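Local atomic coordinates of ribonucleoside-diphosphate reductase subunit beta (Clostridium botulinum, PDB entry 6ZJK), a protein that forms the R2 subunit of a ribonucleotide reductase, carrying the iron site that, as in relatives, probably supports radical-based reduction of ribonucleoside diphosphates to deoxyribonucleotides. Residues A[37-51]-A[120-132]. Residues are numbered along the deposited sequence; the frame is centred on the assembly and turned at random.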
loop_
_atom_site.group_PDB
_atom_site.type_symbol
_atom_site.label_atom_id
_atom_site.label_comp_id
_atom_site.label_asym_id
_atom_site.label_seq_id
_atom_site.Cartn_x
_atom_site.Cartn_y
_atom_site.Cartn_z
ATOM N N THR A 37 -17.556 4.065 11.834
ATOM C CA THR A 37 -17.319 2.642 11.610
ATOM C C THR A 37 -18.297 1.833 12.447
ATOM O O THR A 37 -18.493 2.121 13.634
ATOM C CB THR A 37 -15.862 2.280 11.926
ATOM O OG1 THR A 37 -15.021 2.789 10.878
ATOM C CG2 THR A 37 -15.654 0.757 12.029
ATOM N N GLU A 38 -18.958 0.870 11.805
ATOM C CA GLU A 38 -19.958 0.021 12.453
ATOM C C GLU A 38 -19.379 -1.308 12.925
ATOM O O GLU A 38 -19.615 -1.709 14.066
ATOM C CB GLU A 38 -21.132 -0.250 11.498
ATOM C CG GLU A 38 -22.095 -1.293 12.053
ATOM C CD GLU A 38 -23.311 -1.570 11.171
ATOM O OE1 GLU A 38 -23.214 -1.434 9.922
ATOM O OE2 GLU A 38 -24.354 -1.967 11.743
ATOM N N SER A 39 -18.615 -2.003 12.076
ATOM C CA SER A 39 -18.028 -3.285 12.457
ATOM C C SER A 39 -16.842 -3.590 11.547
ATOM O O SER A 39 -16.612 -2.909 10.544
ATOM C CB SER A 39 -19.057 -4.417 12.393
ATOM O OG SER A 39 -19.607 -4.491 11.089
ATOM N N MET A 40 -16.109 -4.649 11.883
ATOM C CA MET A 40 -14.921 -5.106 11.159
ATOM C C MET A 40 -15.234 -5.650 9.794
ATOM O O MET A 40 -14.586 -5.374 8.865
ATOM C CB MET A 40 -14.111 -6.116 11.964
ATOM C CG MET A 40 -12.694 -6.357 11.488
ATOM S SD MET A 40 -11.553 -5.045 11.681
ATOM C CE MET A 40 -11.349 -4.982 13.412
ATOM N N ILE A 41 -16.230 -6.472 9.728
ATOM C CA ILE A 41 -16.719 -6.993 8.498
ATOM C C ILE A 41 -18.226 -6.807 8.479
ATOM O O ILE A 41 -18.828 -6.600 9.484
ATOM C CB ILE A 41 -16.337 -8.456 8.255
ATOM C CG1 ILE A 41 -16.795 -9.340 9.379
ATOM C CG2 ILE A 41 -14.849 -8.589 8.066
ATOM C CD1 ILE A 41 -16.905 -10.775 8.990
ATOM N N ASN A 42 -18.811 -6.899 7.315
ATOM C CA ASN A 42 -20.225 -6.744 7.087
ATOM C C ASN A 42 -20.835 -5.407 7.559
ATOM O O ASN A 42 -21.976 -5.324 7.713
ATOM C CB ASN A 42 -21.044 -7.928 7.628
ATOM C CG ASN A 42 -20.732 -9.259 6.968
ATOM O OD1 ASN A 42 -20.710 -9.387 5.785
ATOM N ND2 ASN A 42 -20.538 -10.248 7.769
ATOM N N GLY A 43 -20.071 -4.360 7.722
ATOM C CA GLY A 43 -20.618 -3.103 8.184
ATOM C C GLY A 43 -21.057 -2.191 7.040
ATOM O O GLY A 43 -20.587 -2.318 5.908
ATOM N N ASN A 44 -21.971 -1.270 7.350
ATOM C CA ASN A 44 -22.506 -0.324 6.363
ATOM C C ASN A 44 -21.604 0.906 6.337
ATOM O O ASN A 44 -21.904 1.946 6.927
ATOM C CB ASN A 44 -23.947 0.057 6.714
ATOM C CG ASN A 44 -24.614 0.929 5.648
ATOM O OD1 ASN A 44 -24.260 0.874 4.474
ATOM N ND2 ASN A 44 -25.578 1.747 6.064
ATOM N N THR A 45 -20.515 0.810 5.571
ATOM C CA THR A 45 -19.491 1.849 5.515
ATOM C C THR A 45 -19.524 2.550 4.164
ATOM O O THR A 45 -19.953 1.977 3.160
ATOM C CB THR A 45 -18.083 1.262 5.733
ATOM O OG1 THR A 45 -17.091 2.303 5.645
ATOM C CG2 THR A 45 -17.776 0.213 4.670
ATOM N N THR A 46 -19.086 3.813 4.156
ATOM C CA THR A 46 -18.898 4.547 2.908
ATOM C C THR A 46 -17.534 4.304 2.267
ATOM O O THR A 46 -17.393 4.547 1.065
ATOM C CB THR A 46 -19.045 6.056 3.124
ATOM O OG1 THR A 46 -17.951 6.509 3.932
ATOM C CG2 THR A 46 -20.386 6.386 3.836
ATOM N N ASN A 47 -16.534 3.868 3.051
ATOM C CA ASN A 47 -15.100 3.750 2.716
ATOM C C ASN A 47 -14.371 5.086 2.749
ATOM O O ASN A 47 -13.214 5.134 2.331
ATOM C CB ASN A 47 -14.812 3.107 1.356
ATOM C CG ASN A 47 -15.362 1.715 1.239
ATOM O OD1 ASN A 47 -15.448 0.990 2.223
ATOM N ND2 ASN A 47 -15.759 1.332 0.030
ATOM N N LEU A 48 -14.976 6.136 3.253
ATOM C CA LEU A 48 -14.272 7.377 3.339
ATOM C C LEU A 48 -13.331 7.390 4.514
ATOM O O LEU A 48 -13.626 6.872 5.526
ATOM C CB LEU A 48 -15.233 8.544 3.429
ATOM C CG LEU A 48 -16.130 8.841 2.234
ATOM C CD1 LEU A 48 -17.268 9.713 2.682
ATOM C CD2 LEU A 48 -15.371 9.563 1.141
ATOM N N ARG A 49 -12.214 8.046 4.373
ATOM C CA ARG A 49 -11.243 8.111 5.406
ATOM C C ARG A 49 -11.485 9.330 6.263
ATOM O O ARG A 49 -11.207 10.431 5.890
ATOM C CB ARG A 49 -9.843 8.161 4.810
ATOM C CG ARG A 49 -9.135 6.849 4.548
ATOM C CD ARG A 49 -9.873 5.908 3.654
ATOM N NE ARG A 49 -9.127 4.705 3.389
ATOM C CZ ARG A 49 -9.632 3.635 2.829
ATOM N NH1 ARG A 49 -10.862 3.617 2.462
ATOM N NH2 ARG A 49 -8.915 2.572 2.640
ATOM N N GLU A 50 -12.043 9.093 7.423
ATOM C CA GLU A 50 -12.343 10.133 8.369
ATOM C C GLU A 50 -11.738 9.736 9.690
ATOM O O GLU A 50 -12.354 9.189 10.525
ATOM C CB GLU A 50 -13.850 10.347 8.446
ATOM C CG GLU A 50 -14.450 10.706 7.120
ATOM C CD GLU A 50 -15.940 10.806 7.046
ATOM O OE1 GLU A 50 -16.676 10.302 7.866
ATOM O OE2 GLU A 50 -16.356 11.382 6.089
ATOM N N TRP A 51 -10.520 10.127 9.932
ATOM C CA TRP A 51 -9.829 9.735 11.127
ATOM C C TRP A 51 -10.363 10.199 12.486
ATOM O O TRP A 51 -9.917 9.728 13.488
ATOM C CB TRP A 51 -8.345 10.041 11.016
ATOM C CG TRP A 51 -7.623 9.073 10.168
ATOM C CD1 TRP A 51 -7.399 9.175 8.863
ATOM C CD2 TRP A 51 -7.060 7.839 10.570
ATOM N NE1 TRP A 51 -6.738 8.108 8.410
ATOM C CE2 TRP A 51 -6.508 7.259 9.442
ATOM C CE3 TRP A 51 -6.972 7.168 11.773
ATOM C CZ2 TRP A 51 -5.902 6.041 9.470
ATOM C CZ3 TRP A 51 -6.353 5.970 11.796
ATOM C CH2 TRP A 51 -5.819 5.418 10.655
ATOM N N TYR A 120 -12.291 -6.772 2.158
ATOM C CA TYR A 120 -13.456 -7.323 2.808
ATOM C C TYR A 120 -13.606 -6.667 4.159
ATOM O O TYR A 120 -14.553 -6.839 4.794
ATOM C CB TYR A 120 -13.368 -8.815 2.966
ATOM C CG TYR A 120 -13.532 -9.538 1.687
ATOM C CD1 TYR A 120 -12.459 -9.870 0.916
ATOM C CD2 TYR A 120 -14.744 -9.873 1.237
ATOM C CE1 TYR A 120 -12.606 -10.527 -0.260
ATOM C CE2 TYR A 120 -14.886 -10.520 0.058
ATOM C CZ TYR A 120 -13.800 -10.839 -0.669
ATOM O OH TYR A 120 -13.953 -11.486 -1.831
ATOM N N ILE A 121 -12.636 -5.900 4.573
ATOM C CA ILE A 121 -12.677 -5.219 5.823
ATOM C C ILE A 121 -13.518 -3.920 5.755
ATOM O O ILE A 121 -13.220 -3.056 5.010
ATOM C CB ILE A 121 -11.275 -4.867 6.267
ATOM C CG1 ILE A 121 -10.488 -6.130 6.576
ATOM C CG2 ILE A 121 -11.320 -3.971 7.455
ATOM C CD1 ILE A 121 -10.860 -6.855 7.830
ATOM N N THR A 122 -14.543 -3.805 6.584
ATOM C CA THR A 122 -15.420 -2.647 6.567
ATOM C C THR A 122 -15.162 -1.525 7.514
ATOM O O THR A 122 -15.970 -0.717 7.682
ATOM C CB THR A 122 -16.887 -3.018 6.649
ATOM O OG1 THR A 122 -17.114 -3.805 7.791
ATOM C CG2 THR A 122 -17.268 -3.799 5.503
ATOM N N ALA A 123 -14.015 -1.508 8.132
ATOM C CA ALA A 123 -13.546 -0.418 8.984
ATOM C C ALA A 123 -12.394 0.281 8.273
ATOM O O ALA A 123 -11.288 -0.269 8.215
ATOM C CB ALA A 123 -13.078 -0.949 10.336
ATOM N N ALA A 124 -12.634 1.498 7.770
ATOM C CA ALA A 124 -11.623 2.181 6.964
ATOM C C ALA A 124 -10.336 2.416 7.742
ATOM O O ALA A 124 -9.248 2.392 7.158
ATOM C CB ALA A 124 -12.161 3.520 6.450
ATOM N N GLU A 125 -10.430 2.639 9.049
ATOM C CA GLU A 125 -9.212 2.894 9.807
ATOM C C GLU A 125 -8.340 1.641 9.890
ATOM O O GLU A 125 -7.112 1.756 9.980
ATOM C CB GLU A 125 -9.547 3.417 11.214
ATOM C CG GLU A 125 -10.267 2.413 12.145
ATOM C CD GLU A 125 -11.789 2.528 12.105
ATOM O OE1 GLU A 125 -12.349 2.792 11.017
ATOM O OE2 GLU A 125 -12.435 2.343 13.167
ATOM N N VAL A 126 -8.937 0.444 9.805
ATOM C CA VAL A 126 -8.165 -0.794 9.736
ATOM C C VAL A 126 -7.600 -1.019 8.331
ATOM O O VAL A 126 -6.489 -1.541 8.178
ATOM C CB VAL A 126 -9.012 -1.997 10.206
ATOM C CG1 VAL A 126 -8.203 -3.349 10.063
ATOM C CG2 VAL A 126 -9.463 -1.800 11.654
ATOM N N SER A 127 -8.400 -0.724 7.299
ATOM C CA SER A 127 -7.903 -0.816 5.919
ATOM C C SER A 127 -6.720 0.116 5.663
ATOM O O SER A 127 -5.803 -0.230 4.907
ATOM C CB SER A 127 -9.027 -0.540 4.931
ATOM O OG SER A 127 -9.837 -1.699 4.824
ATOM N N SER A 128 -6.748 1.320 6.227
ATOM C CA SER A 128 -5.572 2.175 6.135
ATOM C C SER A 128 -4.339 1.469 6.675
ATOM O O SER A 128 -3.271 1.511 6.062
ATOM C CB SER A 128 -5.796 3.476 6.882
ATOM O OG SER A 128 -6.804 4.216 6.233
ATOM N N LEU A 129 -4.439 0.817 7.808
ATOM C CA LEU A 129 -3.280 0.174 8.389
ATOM C C LEU A 129 -2.792 -0.993 7.569
ATOM O O LEU A 129 -1.660 -1.202 7.455
ATOM C CB LEU A 129 -3.502 -0.207 9.842
ATOM C CG LEU A 129 -3.869 0.813 10.915
ATOM C CD1 LEU A 129 -4.354 0.188 12.189
ATOM C CD2 LEU A 129 -2.824 1.816 11.212
ATOM N N LEU A 130 -3.689 -1.758 7.013
ATOM C CA LEU A 130 -3.249 -2.867 6.171
ATOM C C LEU A 130 -2.562 -2.374 4.901
ATOM O O LEU A 130 -1.647 -3.045 4.397
ATOM C CB LEU A 130 -4.429 -3.778 5.814
ATOM C CG LEU A 130 -5.067 -4.589 6.954
ATOM C CD1 LEU A 130 -6.401 -5.137 6.495
ATOM C CD2 LEU A 130 -4.165 -5.738 7.381
ATOM N N ASN A 131 -2.996 -1.226 4.362
ATOM C CA ASN A 131 -2.326 -0.638 3.200
ATOM C C ASN A 131 -0.919 -0.170 3.561
ATOM O O ASN A 131 0.011 -0.307 2.762
ATOM C CB ASN A 131 -3.123 0.558 2.661
ATOM C CG ASN A 131 -4.376 0.160 1.914
ATOM O OD1 ASN A 131 -4.502 -0.958 1.426
ATOM N ND2 ASN A 131 -5.301 1.105 1.779
ATOM N N ILE A 132 -0.734 0.346 4.746
ATOM C CA ILE A 132 0.579 0.726 5.150
ATOM C C ILE A 132 1.430 -0.546 5.301
ATOM O O ILE A 132 2.569 -0.564 4.997
ATOM C CB ILE A 132 0.567 1.462 6.459
ATOM C CG1 ILE A 132 -0.257 2.738 6.364
ATOM C CG2 ILE A 132 1.941 1.823 6.891
ATOM C CD1 ILE A 132 -0.375 3.500 7.656
HETATM O O HOH W 1 -15.136 2.883 8.077
HETATM O O HOH W 2 -18.433 -0.612 9.291
HETATM O O HOH W 3 -17.422 -7.790 4.663
#
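Thr122 pushes its hydroxyl into the bend formed by residues 39-43, and the tight part of the contact is built round it. Its OG1 sits between its own backbone N and carbonyl carbon (chi1 56°), where it donates to Ser39 O at 2.9 Å, from above the carbonyl plane, and accepts from Gly43 N at 3.0 Å. One buried hydroxyl thus ties two points of the bend together. The backbone adds a third bond, Thr122 N to Met40 O at 2.8 Å. Ser39 OG donates a hydrogen bond to Ile41 O, closing the bend on itself. Met40 and Ile121 run side by side, while the Met40 side chain crosses that of Val126 at about a right angle, SD 3.9 Å from CG2; helix 225-255 packs on both Met40 and Val126.

Thr37 and Glu125 come from opposite directions, and OG1 donates a hydrogen bond to the syn lone pair of OE1 at 2.7 Å. OE2 accepts from the backbone N of Lys55 and Tyr56, so both oxygens are engaged. Here a water joins Thr37 OG1 and Thr45 OG1 to Ala124 N.

The solvent side is the outer rim of the bend, where exposed Glu38 and Asn42 reach Thr122 O and Tyr120 O from their backbone N through waters.

Arg49 and Trp51 lie along the next turns of the helix, Ala124 CB over one guanidinium face and Glu125 CB over one indole face; Trp51 CZ2 comes within 3.6 Å of Ser128 CB. Arg49 NH1 donates to Asn47 O at 2.8 Å, the oxygen in the guanidinium plane, and Arg49 forms salt bridges with Glu112 and Glu138 of the second subunit; that Glu138 also takes Ser128 OG and Asn131 ND2. The arrangement is an N-terminal extension wrapped over the start of helix 124-151, whose later turns supply iron ligands Glu137 and His140, in the all-helical, ferritin-like fold of dimeric R2 proteins.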